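Local atomic coordinates of epidermin leader peptide processing serine protease EpiP (Staphylococcus aureus subsp. aureus, PDB entry 3QFH), a protein that probably cleaves the leader peptide from the precursor of the lantibiotic epidermin, acting as a subtilisin-like serine endopeptidase. Residues N312-G317 / T336-P341; V274-G279 / D305-M310; L413-T418 / Y428-L433. All coordinates share one frame; numbering follows the deposited sequence.

Contact 1: residues N312-G317 / T336-P341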
loop_
_atom_site.group_PDB
_atom_site.type_symbol
_atom_site.label_atom_id
_atom_site.label_comp_id
_atom_site.label_asym_id
_atom_site.label_seq_id
_atom_site.Cartn_x
_atom_site.Cartn_y
_atom_site.Cartn_z
ATOM N N ASN A 312 12.302 4.398 4.676
ATOM C CA ASN A 312 11.986 4.991 3.391
ATOM C C ASN A 312 10.547 4.823 2.884
ATOM O O ASN A 312 10.302 4.640 1.706
ATOM C CB ASN A 312 12.991 4.502 2.366
ATOM C CG ASN A 312 14.402 4.898 2.730
ATOM O OD1 ASN A 312 14.654 6.055 3.003
ATOM N ND2 ASN A 312 15.328 3.938 2.724
ATOM N N VAL A 313 9.599 4.882 3.798
ATOM C CA VAL A 313 8.190 4.819 3.434
ATOM C C VAL A 313 7.498 6.024 4.049
ATOM O O VAL A 313 7.875 6.489 5.120
ATOM C CB VAL A 313 7.504 3.544 3.959
ATOM C CG1 VAL A 313 8.232 2.286 3.468
ATOM C CG2 VAL A 313 7.449 3.556 5.458
ATOM N N VAL A 314 6.494 6.534 3.350
ATOM C CA VAL A 314 5.654 7.609 3.863
ATOM C C VAL A 314 4.480 6.819 4.520
ATOM O O VAL A 314 3.725 6.143 3.815
ATOM C CB VAL A 314 5.140 8.514 2.756
ATOM C CG1 VAL A 314 4.067 9.481 3.308
ATOM C CG2 VAL A 314 6.292 9.267 2.121
ATOM N N THR A 315 4.352 6.892 5.849
ATOM C CA THR A 315 3.334 6.146 6.595
ATOM C C THR A 315 2.141 7.032 6.859
ATOM O O THR A 315 2.268 8.077 7.512
ATOM C CB THR A 315 3.879 5.681 7.946
ATOM O OG1 THR A 315 5.097 4.988 7.740
ATOM C CG2 THR A 315 2.880 4.761 8.688
ATOM N N VAL A 316 0.974 6.585 6.399
ATOM C CA VAL A 316 -0.226 7.401 6.462
ATOM C C VAL A 316 -1.224 6.856 7.468
ATOM O O VAL A 316 -1.653 5.709 7.366
ATOM C CB VAL A 316 -0.896 7.463 5.074
ATOM C CG1 VAL A 316 -2.110 8.354 5.075
ATOM C CG2 VAL A 316 0.143 7.916 4.004
ATOM N N GLY A 317 -1.555 7.667 8.463
ATOM C CA GLY A 317 -2.600 7.309 9.414
ATOM C C GLY A 317 -3.950 7.861 8.915
ATOM O O GLY A 317 -4.015 8.685 8.003
ATOM N N THR A 336 3.989 7.330 12.334
ATOM C CA THR A 336 3.110 8.168 11.516
ATOM C C THR A 336 3.832 9.409 10.951
ATOM O O THR A 336 4.442 10.167 11.708
ATOM C CB THR A 336 1.922 8.642 12.359
ATOM O OG1 THR A 336 1.274 7.503 12.932
ATOM C CG2 THR A 336 0.931 9.435 11.528
ATOM N N ASP A 337 3.751 9.599 9.631
ATOM C CA ASP A 337 4.326 10.774 8.956
ATOM C C ASP A 337 3.283 11.836 8.608
ATOM O O ASP A 337 3.594 13.044 8.560
ATOM C CB ASP A 337 5.017 10.333 7.662
ATOM C CG ASP A 337 6.223 9.441 7.928
ATOM O OD1 ASP A 337 7.088 9.844 8.729
ATOM O OD2 ASP A 337 6.315 8.343 7.349
ATOM N N ILE A 338 2.054 11.373 8.372
ATOM C CA ILE A 338 0.970 12.201 7.924
ATOM C C ILE A 338 -0.357 11.456 8.113
ATOM O O ILE A 338 -0.387 10.251 8.277
ATOM C CB ILE A 338 1.181 12.523 6.417
ATOM C CG1 ILE A 338 0.220 13.595 5.912
ATOM C CG2 ILE A 338 1.057 11.261 5.591
ATOM C CD1 ILE A 338 0.630 14.189 4.558
ATOM N N ALA A 339 -1.455 12.187 8.072
ATOM C CA ALA A 339 -2.763 11.588 8.172
ATOM C C ALA A 339 -3.687 12.122 7.072
ATOM O O ALA A 339 -3.562 13.260 6.636
ATOM C CB ALA A 339 -3.352 11.872 9.544
ATOM N N ALA A 340 -4.602 11.286 6.604
ATOM C CA ALA A 340 -5.608 11.716 5.631
ATOM C C ALA A 340 -6.927 11.061 6.083
ATOM O O ALA A 340 -6.895 10.092 6.846
ATOM C CB ALA A 340 -5.225 11.294 4.223
ATOM N N PRO A 341 -8.080 11.598 5.646
ATOM C CA PRO A 341 -9.395 11.027 6.038
ATOM C C PRO A 341 -9.609 9.581 5.592
ATOM O O PRO A 341 -9.488 9.246 4.393
ATOM C CB PRO A 341 -10.389 11.937 5.321
ATOM C CG PRO A 341 -9.646 13.237 5.140
ATOM C CD PRO A 341 -8.243 12.824 4.846
HETATM O O HOH W 1 7.575 6.166 7.584
#
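V316 and I338 lie side by side on one face of the parallel sheet of the subtilisin-like fold, paired across strands 314-317 and 338-341, the latter forming an outer edge of that sheet. V316 keeps CG1 anti to its backbone N (chi1 -177°), which leaves CG2, beside that N, to meet I338 CG2 at 3.8 Å. V314 CG1 reaches the same I338 methyl at a slant, 4.2 Å away, and V389 of helix 382-400 covers both V316 and I338. Parallel pairing is secured at G317, whose N donates to I338 O at 2.8 Å while its O accepts from A340 N at 3.0 Å. Toward the start of the pairing a carboxylate joins the backbone bonds: the D337 side chain crosses that of T315 at roughly a right angle. T315 OG1 stands 3.6 Å from D337 OD2, not in direct bond; it is bonded to A308 O, and a water spans OG1, OD2 and V313 O. T315 O accepts from D337 N at 3.0 Å, so T315 is gripped at both ends of its backbone. The reciprocal bond, T315 N to D337 OD2, is 2.9 Å long, almost straight at 171°, and uses the anti lone pair of the carboxylate oxygen.

Contact 2: residues V274-G279 / D305-M310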
loop_
_atom_site.group_PDB
_atom_site.type_symbol
_atom_site.label_atom_id
_atom_site.label_comp_id
_atom_site.label_asym_id
_atom_site.label_seq_id
_atom_site.Cartn_x
_atom_site.Cartn_y
_atom_site.Cartn_z
ATOM N N VAL A 274 7.455 5.454 -1.929
ATOM C CA VAL A 274 6.562 4.416 -1.449
ATOM C C VAL A 274 5.713 4.979 -0.301
ATOM O O VAL A 274 6.246 5.488 0.705
ATOM C CB VAL A 274 7.354 3.177 -0.962
ATOM C CG1 VAL A 274 6.406 2.141 -0.293
ATOM C CG2 VAL A 274 8.128 2.527 -2.112
ATOM N N VAL A 275 4.396 4.909 -0.468
ATOM C CA VAL A 275 3.429 5.371 0.522
ATOM C C VAL A 275 2.694 4.144 1.071
ATOM O O VAL A 275 2.082 3.382 0.319
ATOM C CB VAL A 275 2.414 6.327 -0.112
ATOM C CG1 VAL A 275 1.453 6.907 0.967
ATOM C CG2 VAL A 275 3.158 7.434 -0.877
ATOM N N ALA A 276 2.714 3.987 2.378
ATOM C CA ALA A 276 2.167 2.825 3.001
ATOM C C ALA A 276 1.113 3.185 4.038
ATOM O O ALA A 276 1.235 4.173 4.753
ATOM C CB ALA A 276 3.305 2.048 3.678
ATOM N N ALA A 277 0.103 2.347 4.128
ATOM C CA ALA A 277 -0.959 2.529 5.103
ATOM C C ALA A 277 -0.517 2.062 6.472
ATOM O O ALA A 277 0.108 1.013 6.606
ATOM C CB ALA A 277 -2.201 1.735 4.698
ATOM N N ALA A 278 -0.866 2.839 7.485
ATOM C CA ALA A 278 -0.657 2.415 8.843
ATOM C C ALA A 278 -1.650 1.265 9.036
ATOM O O ALA A 278 -2.583 1.110 8.246
ATOM C CB ALA A 278 -0.951 3.539 9.805
ATOM N N GLY A 279 -1.441 0.453 10.065
ATOM C CA GLY A 279 -2.334 -0.666 10.332
ATOM C C GLY A 279 -3.663 -0.157 10.845
ATOM O O GLY A 279 -3.794 1.035 11.209
ATOM N N ASP A 305 5.022 -4.006 12.217
ATOM C CA ASP A 305 3.955 -3.663 11.291
ATOM C C ASP A 305 4.672 -3.222 10.012
ATOM O O ASP A 305 5.323 -2.190 10.013
ATOM C CB ASP A 305 3.108 -2.533 11.894
ATOM C CG ASP A 305 1.911 -2.148 11.036
ATOM O OD1 ASP A 305 1.610 -2.852 10.055
ATOM O OD2 ASP A 305 1.259 -1.124 11.361
ATOM N N VAL A 306 4.577 -4.010 8.938
ATOM C CA VAL A 306 5.295 -3.700 7.701
ATOM C C VAL A 306 4.376 -3.650 6.471
ATOM O O VAL A 306 3.371 -4.345 6.402
ATOM C CB VAL A 306 6.449 -4.696 7.454
ATOM C CG1 VAL A 306 7.280 -4.855 8.718
ATOM C CG2 VAL A 306 5.941 -6.034 6.986
ATOM N N PRO A 307 4.724 -2.819 5.483
ATOM C CA PRO A 307 5.897 -1.961 5.419
ATOM C C PRO A 307 5.767 -0.603 6.129
ATOM O O PRO A 307 6.684 0.209 6.039
ATOM C CB PRO A 307 6.065 -1.741 3.913
ATOM C CG PRO A 307 4.665 -1.754 3.391
ATOM C CD PRO A 307 3.908 -2.730 4.255
ATOM N N ALA A 308 4.674 -0.375 6.851
ATOM C CA ALA A 308 4.445 0.929 7.494
ATOM C C ALA A 308 5.575 1.403 8.400
ATOM O O ALA A 308 5.829 2.602 8.469
ATOM C CB ALA A 308 3.113 0.935 8.274
ATOM N N SER A 309 6.230 0.486 9.105
ATOM C CA SER A 309 7.296 0.863 10.036
ATOM C C SER A 309 8.686 0.726 9.423
ATOM O O SER A 309 9.665 0.872 10.115
ATOM C CB SER A 309 7.231 -0.012 11.296
ATOM O OG SER A 309 7.462 -1.378 10.955
ATOM N N MET A 310 8.772 0.441 8.133
ATOM C CA MET A 310 10.077 0.255 7.495
ATOM C C MET A 310 10.741 1.563 7.083
ATOM O O MET A 310 10.127 2.612 7.088
ATOM C CB MET A 310 9.953 -0.676 6.292
ATOM C CG MET A 310 9.890 -2.171 6.658
ATOM S SD MET A 310 9.647 -3.171 5.174
ATOM C CE MET A 310 9.999 -4.831 5.779
#
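D305, on strand 302-306, reaches G279, just beyond strand 273-277 of the subtilase sheet. Its CB points toward 274-279, and with CG anti to the backbone N (chi1 -177°) OD2 arrives beside G279 N. OD2 passes 4.1 Å from A308 CB and comes to 3.4 Å from G279 N, a weak bond bent to 128°; it also lies 3.8 Å from G279 CA. Y335 OH, its strongest partner, and N330 ND2 also bond to this oxygen, and Y335 OH is bonded to G279 N as well, so the tyrosine hydroxyl links the two segments. Beyond D305, a cis peptide bond before P307 leads into a type I turn, P307 to M310, that faces the strand. P307 CG packs on A276 CB at 4.0 Å, and A308 CB sits 3.4 Å from A277 O. In subtilisins the corresponding Ala-Ala-Gly sequence immediately precedes the asparagine of the oxyanion hole, and A277 lies near the putative Ser-His-Asp triad of S383, H177 and D130. With Y335 and N330 gathered on one buried carboxylate oxygen and G279 adding a weaker bond, D305 would probably be stabilised in its ionised form.

Contact 3: residues L413-T418 / Y428-L433. With SO4 (sulfate ion), chain M.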
loop_
_atom_site.group_PDB
_atom_site.type_symbol
_atom_site.label_atom_id
_atom_site.label_comp_id
_atom_site.label_asym_id
_atom_site.label_seq_id
_atom_site.Cartn_x
_atom_site.Cartn_y
_atom_site.Cartn_z
ATOM N N LEU A 413 5.251 18.219 0.879
ATOM C CA LEU A 413 4.037 17.657 1.465
ATOM C C LEU A 413 4.057 17.863 2.986
ATOM O O LEU A 413 3.119 18.400 3.566
ATOM C CB LEU A 413 3.907 16.161 1.119
ATOM C CG LEU A 413 2.741 15.397 1.757
ATOM C CD1 LEU A 413 1.427 15.802 1.127
ATOM C CD2 LEU A 413 2.916 13.887 1.654
ATOM N N TYR A 414 5.153 17.475 3.624
ATOM C CA TYR A 414 5.234 17.569 5.071
ATOM C C TYR A 414 5.212 18.974 5.663
ATOM O O TYR A 414 4.628 19.179 6.729
ATOM C CB TYR A 414 6.483 16.852 5.606
ATOM C CG TYR A 414 6.503 15.342 5.420
ATOM C CD1 TYR A 414 5.329 14.621 5.174
ATOM C CD2 TYR A 414 7.680 14.623 5.642
ATOM C CE1 TYR A 414 5.347 13.235 5.045
ATOM C CE2 TYR A 414 7.703 13.234 5.539
ATOM C CZ TYR A 414 6.529 12.549 5.243
ATOM O OH TYR A 414 6.556 11.188 5.123
ATOM N N GLN A 415 5.868 19.918 4.993
ATOM C CA GLN A 415 6.002 21.276 5.493
ATOM C C GLN A 415 4.950 22.246 5.010
ATOM O O GLN A 415 4.632 23.169 5.729
ATOM C CB GLN A 415 7.387 21.834 5.128
ATOM C CG GLN A 415 8.543 21.040 5.699
ATOM C CD GLN A 415 8.523 20.992 7.216
ATOM O OE1 GLN A 415 8.186 21.981 7.883
ATOM N NE2 GLN A 415 8.889 19.844 7.773
ATOM N N HIS A 416 4.437 22.056 3.793
ATOM C CA HIS A 416 3.432 22.971 3.234
ATOM C C HIS A 416 2.158 22.295 2.756
ATOM O O HIS A 416 1.273 22.967 2.268
ATOM C CB HIS A 416 4.029 23.751 2.046
ATOM C CG HIS A 416 5.303 24.455 2.379
ATOM N ND1 HIS A 416 5.330 25.723 2.920
ATOM C CD2 HIS A 416 6.593 24.049 2.296
ATOM C CE1 HIS A 416 6.585 26.078 3.131
ATOM N NE2 HIS A 416 7.371 25.080 2.765
ATOM N N GLY A 417 2.061 20.983 2.890
ATOM C CA GLY A 417 0.904 20.254 2.375
ATOM C C GLY A 417 -0.012 19.659 3.422
ATOM O O GLY A 417 -0.809 18.799 3.112
ATOM N N THR A 418 0.120 20.095 4.665
ATOM C CA THR A 418 -0.728 19.591 5.730
ATOM C C THR A 418 -1.262 20.750 6.555
ATOM O O THR A 418 -0.752 21.862 6.499
ATOM C CB THR A 418 0.028 18.647 6.712
ATOM O OG1 THR A 418 0.857 19.417 7.580
ATOM C CG2 THR A 418 0.873 17.577 5.967
ATOM N N TYR A 428 -0.639 12.172 14.472
ATOM C CA TYR A 428 -0.904 12.752 13.147
ATOM C C TYR A 428 0.308 12.976 12.256
ATOM O O TYR A 428 0.153 13.347 11.075
ATOM C CB TYR A 428 -1.601 14.116 13.310
ATOM C CG TYR A 428 -2.901 14.022 14.061
ATOM C CD1 TYR A 428 -4.098 13.755 13.391
ATOM C CD2 TYR A 428 -2.929 14.132 15.437
ATOM C CE1 TYR A 428 -5.295 13.644 14.078
ATOM C CE2 TYR A 428 -4.120 14.014 16.135
ATOM C CZ TYR A 428 -5.297 13.767 15.447
ATOM O OH TYR A 428 -6.465 13.650 16.143
ATOM N N GLY A 429 1.499 12.785 12.809
ATOM C CA GLY A 429 2.699 13.057 12.074
ATOM C C GLY A 429 2.682 14.553 11.837
ATOM O O GLY A 429 2.310 15.308 12.730
ATOM N N HIS A 430 3.027 14.972 10.633
ATOM C CA HIS A 430 3.045 16.411 10.290
ATOM C C HIS A 430 1.667 17.058 10.212
ATOM O O HIS A 430 1.561 18.289 10.147
ATOM C CB HIS A 430 3.814 16.659 8.994
ATOM C CG HIS A 430 5.262 16.328 9.093
ATOM N ND1 HIS A 430 6.180 17.193 9.654
ATOM C CD2 HIS A 430 5.964 15.241 8.687
ATOM C CE1 HIS A 430 7.382 16.640 9.603
ATOM N NE2 HIS A 430 7.280 15.462 9.012
ATOM N N GLY A 431 0.617 16.247 10.221
ATOM C CA GLY A 431 -0.747 16.760 10.256
ATOM C C GLY A 431 -1.629 16.134 9.211
ATOM O O GLY A 431 -1.198 15.250 8.475
ATOM N N GLU A 432 -2.873 16.609 9.138
ATOM C CA GLU A 432 -3.819 16.109 8.155
ATOM C C GLU A 432 -3.496 16.725 6.793
ATOM O O GLU A 432 -3.199 17.909 6.682
ATOM C CB GLU A 432 -5.261 16.439 8.564
ATOM C CG GLU A 432 -6.318 15.697 7.747
ATOM C CD GLU A 432 -7.741 16.032 8.168
ATOM O OE1 GLU A 432 -8.073 17.240 8.242
ATOM O OE2 GLU A 432 -8.535 15.082 8.396
ATOM N N LEU A 433 -3.545 15.892 5.771
ATOM C CA LEU A 433 -3.326 16.288 4.377
ATOM C C LEU A 433 -4.192 17.502 3.966
ATOM O O LEU A 433 -5.382 17.534 4.272
ATOM C CB LEU A 433 -3.699 15.083 3.501
ATOM C CG LEU A 433 -3.599 15.200 1.975
ATOM C CD1 LEU A 433 -2.184 15.541 1.520
ATOM C CD2 LEU A 433 -4.092 13.896 1.335
HETATM S S SO4 M . 6.719 20.225 11.494
HETATM O O1 SO4 M . 8.080 19.908 11.057
HETATM O O2 SO4 M . 6.715 20.981 12.738
HETATM O O3 SO4 M . 6.049 20.968 10.436
HETATM O O4 SO4 M . 5.995 18.973 11.719
#
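A sulfate, probably from the crystallisation liquor, occupies a small site formed by H430 and Q415 where the end of helix 406-416 meets the 428-433 loop. H430 ND1 donates to sulfate O4 at 2.7 Å with the N-H bent to 139°, the anion sitting at the edge of the imidazole with its sulfur in the ring plane. Q415, its chain bent at chi2, adds a long, weak bond from NE2 to sulfate O1 at 3.4 Å. The imidazole is held by Y414: the two rings form an offset stack, planes 21° apart and centroids 4.5 Å apart. H430 CD2 lies over the rim of the tyrosine ring, 3.3 Å from Y414 CG, while Y414 CB makes a CH-pi contact 3.7 Å from the centroid of the imidazole. F425 meets the H430 ring edge-to-face. A type II' turn from Y428 to G431 leads out of helix 425-428; H430, within it, bonds to D337 by its backbone, and G431 and L433 bond to A339 of the edge strand 338-341 of the subtilisin-like sheet. On the helix side, G417 N closes the last turn onto L413 O before the chain leaves it. T418 then lies against the loop, with OG1 placed between its own N and carbonyl carbon (chi1 76°) and 2.9 Å from H430 O, although its single proton has a second acceptor within reach. T418 CA also approaches E432 O at 3.1 Å in a CA-H...O contact. Deeper in, L413 CD1 and L433 CD1 touch at 3.6 Å, and A392 of helix 382-400 packs on L433.

Along the chain the three contacts close one after another, without nesting or crossing. Contact 2 comes first, returning the chain to strand 273-277 after 25 intervening residues. Contact 1 opens almost at once, since 312-317 follows 305-310 closely, and it closes an 18-residue excursion at the edge strand 338-341. Strand 314-319 lies between strands 273-277 and 338-341 in the sheet: V314 O bonds to A276 N at 2.8 Å, and V316 CG2 packs on V275 CG1 at 3.5 Å. After helix 382-400, contact 3 closes a short loop of nine residues and meets contact 1 on the edge strand, where I338 CG1 and G431 O are 3.4 Å apart. Contacts 2 and 3 do not touch, their centres being about 17 Å apart.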